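Local coordinates for protein conk-C1 (Conus cocceus, PDB 6YHT) that is a Kunitz-type cone snail toxin that probably blocks potassium channels by a lid mechanism, at residues 3-8 with 44-49. Numbering follows the deposited sequence.
Sequences PSLCYE and NNFIHT
Leu5 and Asn44 bring the two segments closest, with their CA atoms 5.5 Å apart. Residues 4-7 form a short 3-10 segment. Its backbone bonds run from the N of Cys6, Tyr7 and Glu8 to the O of Pro3, Ser4 and Leu5. Residues 44-49 are irregular, and after Asn44 the chain leads away from the 3-10 segment toward the helix that follows His48. Beyond Asn44, only the Phe46 ring reaches back.

Asn44 carries the polar half of the contact. Its CG lies anti to the backbone N (chi1 -165°), which turns the amide toward the C-terminal end of the 3-10 segment, at Glu8 O. There Asn44 ND2 donates to Glu8 O at 2.6 Å. The bond is nearly straight (173° at the hydrogen), and the carbonyl oxygen lies almost in the amide plane. The other end of the amide, OD1, accepts from the backbone N of Tyr24, so both ends are held and the rotation of this buried group is fixed. Asn44 CB lies 3.4 Å from Leu5 O. It also packs against Glu8 CB, 3.9 Å away. The carboxylate of Glu8 reaches back along an extended chain, and its OE1 accepts from Ala43 N, just before the second segment.

The apolar half is small. Leu5 CD1 meets the end of the Phe46 ring at CZ, 3.7 Å away, in an oblique approach.

The contact ties the N-terminal 3-10 segment of the Kunitz fold to the link between strand 30-36 and helix 49-56. The Cys6-Cys56 disulfide joins the same segment covalently to that helix. Phe46 packs on Asp51, Cys52 and Thr55 of the helix and bonds through its backbone to Ile22 of strand 19-25, and Asn44 touches Tyr23 of the same strand.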
loop_
_atom_site.group_PDB
_atom_site.type_symbol
_atom_site.label_atom_id
_atom_site.label_comp_id
_atom_site.label_asym_id
_atom_site.label_seq_id
_atom_site.Cartn_x
_atom_site.Cartn_y
_atom_site.Cartn_z
ATOM N N PRO A 3 -8.079 9.197 5.803
ATOM C CA PRO A 3 -6.944 8.994 6.714
ATOM C C PRO A 3 -5.619 9.355 6.055
ATOM O O PRO A 3 -5.404 9.101 4.869
ATOM C CB PRO A 3 -7.006 7.494 7.024
ATOM C CG PRO A 3 -8.391 7.083 6.697
ATOM C CD PRO A 3 -8.828 7.955 5.563
ATOM N N SER A 4 -4.702 9.907 6.853
ATOM C CA SER A 4 -3.443 10.421 6.323
ATOM C C SER A 4 -2.553 9.330 5.732
ATOM O O SER A 4 -1.679 9.640 4.920
ATOM C CB SER A 4 -2.681 11.173 7.414
ATOM O OG SER A 4 -2.126 10.265 8.348
ATOM N N LEU A 5 -2.751 8.071 6.114
ATOM C CA LEU A 5 -1.961 7.004 5.517
ATOM C C LEU A 5 -2.282 6.831 4.041
ATOM O O LEU A 5 -1.436 6.358 3.283
ATOM C CB LEU A 5 -2.194 5.688 6.258
ATOM C CG LEU A 5 -3.556 5.003 6.102
ATOM C CD1 LEU A 5 -3.529 3.956 4.995
ATOM C CD2 LEU A 5 -3.967 4.360 7.423
ATOM N N CYS A 6 -3.501 7.186 3.623
ATOM C CA CYS A 6 -3.864 7.080 2.217
ATOM C C CYS A 6 -3.008 7.957 1.313
ATOM O O CYS A 6 -2.958 7.697 0.109
ATOM C CB CYS A 6 -5.321 7.445 2.018
ATOM S SG CYS A 6 -6.481 6.448 2.912
ATOM N N TYR A 7 -2.335 8.976 1.849
ATOM C CA TYR A 7 -1.461 9.834 1.056
ATOM C C TYR A 7 0.009 9.503 1.257
ATOM O O TYR A 7 0.876 10.163 0.679
ATOM C CB TYR A 7 -1.715 11.306 1.384
ATOM C CG TYR A 7 -3.132 11.754 1.095
ATOM C CD1 TYR A 7 -3.511 12.115 -0.185
ATOM C CD2 TYR A 7 -4.080 11.824 2.102
ATOM C CE1 TYR A 7 -4.807 12.519 -0.465
ATOM C CE2 TYR A 7 -5.381 12.234 1.836
ATOM C CZ TYR A 7 -5.736 12.585 0.550
ATOM O OH TYR A 7 -7.021 12.996 0.267
ATOM N N GLU A 8 0.309 8.502 2.049
ATOM C CA GLU A 8 1.681 8.042 2.150
ATOM C C GLU A 8 2.068 7.382 0.839
ATOM O O GLU A 8 1.281 6.602 0.291
ATOM C CB GLU A 8 1.840 7.058 3.307
ATOM C CG GLU A 8 1.764 7.700 4.677
ATOM C CD GLU A 8 2.063 6.725 5.801
ATOM O OE1 GLU A 8 2.073 5.502 5.549
ATOM O OE2 GLU A 8 2.274 7.183 6.940
ATOM N N ASN A 44 0.699 2.697 4.102
ATOM C CA ASN A 44 -0.056 2.561 2.853
ATOM C C ASN A 44 0.326 1.243 2.188
ATOM O O ASN A 44 0.978 1.189 1.146
ATOM C CB ASN A 44 0.192 3.750 1.939
ATOM C CG ASN A 44 -0.825 3.838 0.826
ATOM O OD1 ASN A 44 -1.769 3.028 0.749
ATOM N ND2 ASN A 44 -0.635 4.807 -0.062
ATOM N N ASN A 45 -0.106 0.164 2.831
ATOM C CA ASN A 45 0.403 -1.177 2.544
ATOM C C ASN A 45 -0.658 -2.140 3.077
ATOM O O ASN A 45 -0.782 -2.303 4.288
ATOM C CB ASN A 45 1.752 -1.371 3.232
ATOM C CG ASN A 45 2.354 -2.755 3.023
ATOM O OD1 ASN A 45 1.654 -3.729 2.784
ATOM N ND2 ASN A 45 3.667 -2.843 3.154
ATOM N N PHE A 46 -1.443 -2.726 2.185
ATOM C CA PHE A 46 -2.541 -3.585 2.599
ATOM C C PHE A 46 -2.337 -4.991 2.062
ATOM O O PHE A 46 -1.745 -5.184 0.994
ATOM C CB PHE A 46 -3.877 -3.067 2.101
ATOM C CG PHE A 46 -4.195 -1.663 2.529
ATOM C CD1 PHE A 46 -4.992 -1.428 3.636
ATOM C CD2 PHE A 46 -3.739 -0.585 1.797
ATOM C CE1 PHE A 46 -5.307 -0.134 4.023
ATOM C CE2 PHE A 46 -4.047 0.698 2.172
ATOM C CZ PHE A 46 -4.842 0.931 3.286
ATOM N N ILE A 47 -2.864 -5.973 2.792
ATOM C CA ILE A 47 -2.732 -7.366 2.362
ATOM C C ILE A 47 -3.698 -7.670 1.232
ATOM O O ILE A 47 -3.395 -8.462 0.332
ATOM C CB ILE A 47 -2.963 -8.317 3.549
ATOM C CG1 ILE A 47 -1.957 -8.054 4.660
ATOM C CG2 ILE A 47 -2.874 -9.756 3.078
ATOM C CD1 ILE A 47 -0.738 -8.957 4.620
ATOM N N HIS A 48 -4.881 -7.062 1.263
ATOM C CA HIS A 48 -5.912 -7.323 0.279
ATOM C C HIS A 48 -6.466 -6.025 -0.263
ATOM O O HIS A 48 -6.382 -4.968 0.373
ATOM C CB HIS A 48 -7.060 -8.162 0.860
ATOM C CG HIS A 48 -6.713 -9.600 0.977
ATOM N ND1 HIS A 48 -6.436 -10.195 2.183
ATOM C CD2 HIS A 48 -6.525 -10.545 0.033
ATOM C CE1 HIS A 48 -6.124 -11.457 1.980
ATOM N NE2 HIS A 48 -6.167 -11.698 0.685
ATOM N N THR A 49 -7.061 -6.146 -1.452
ATOM C CA THR A 49 -7.620 -4.989 -2.129
ATOM C C THR A 49 -8.781 -4.421 -1.346
ATOM O O THR A 49 -8.901 -3.201 -1.196
ATOM C CB THR A 49 -8.062 -5.383 -3.536
ATOM O OG1 THR A 49 -6.936 -5.908 -4.250
ATOM C CG2 THR A 49 -8.589 -4.184 -4.276
#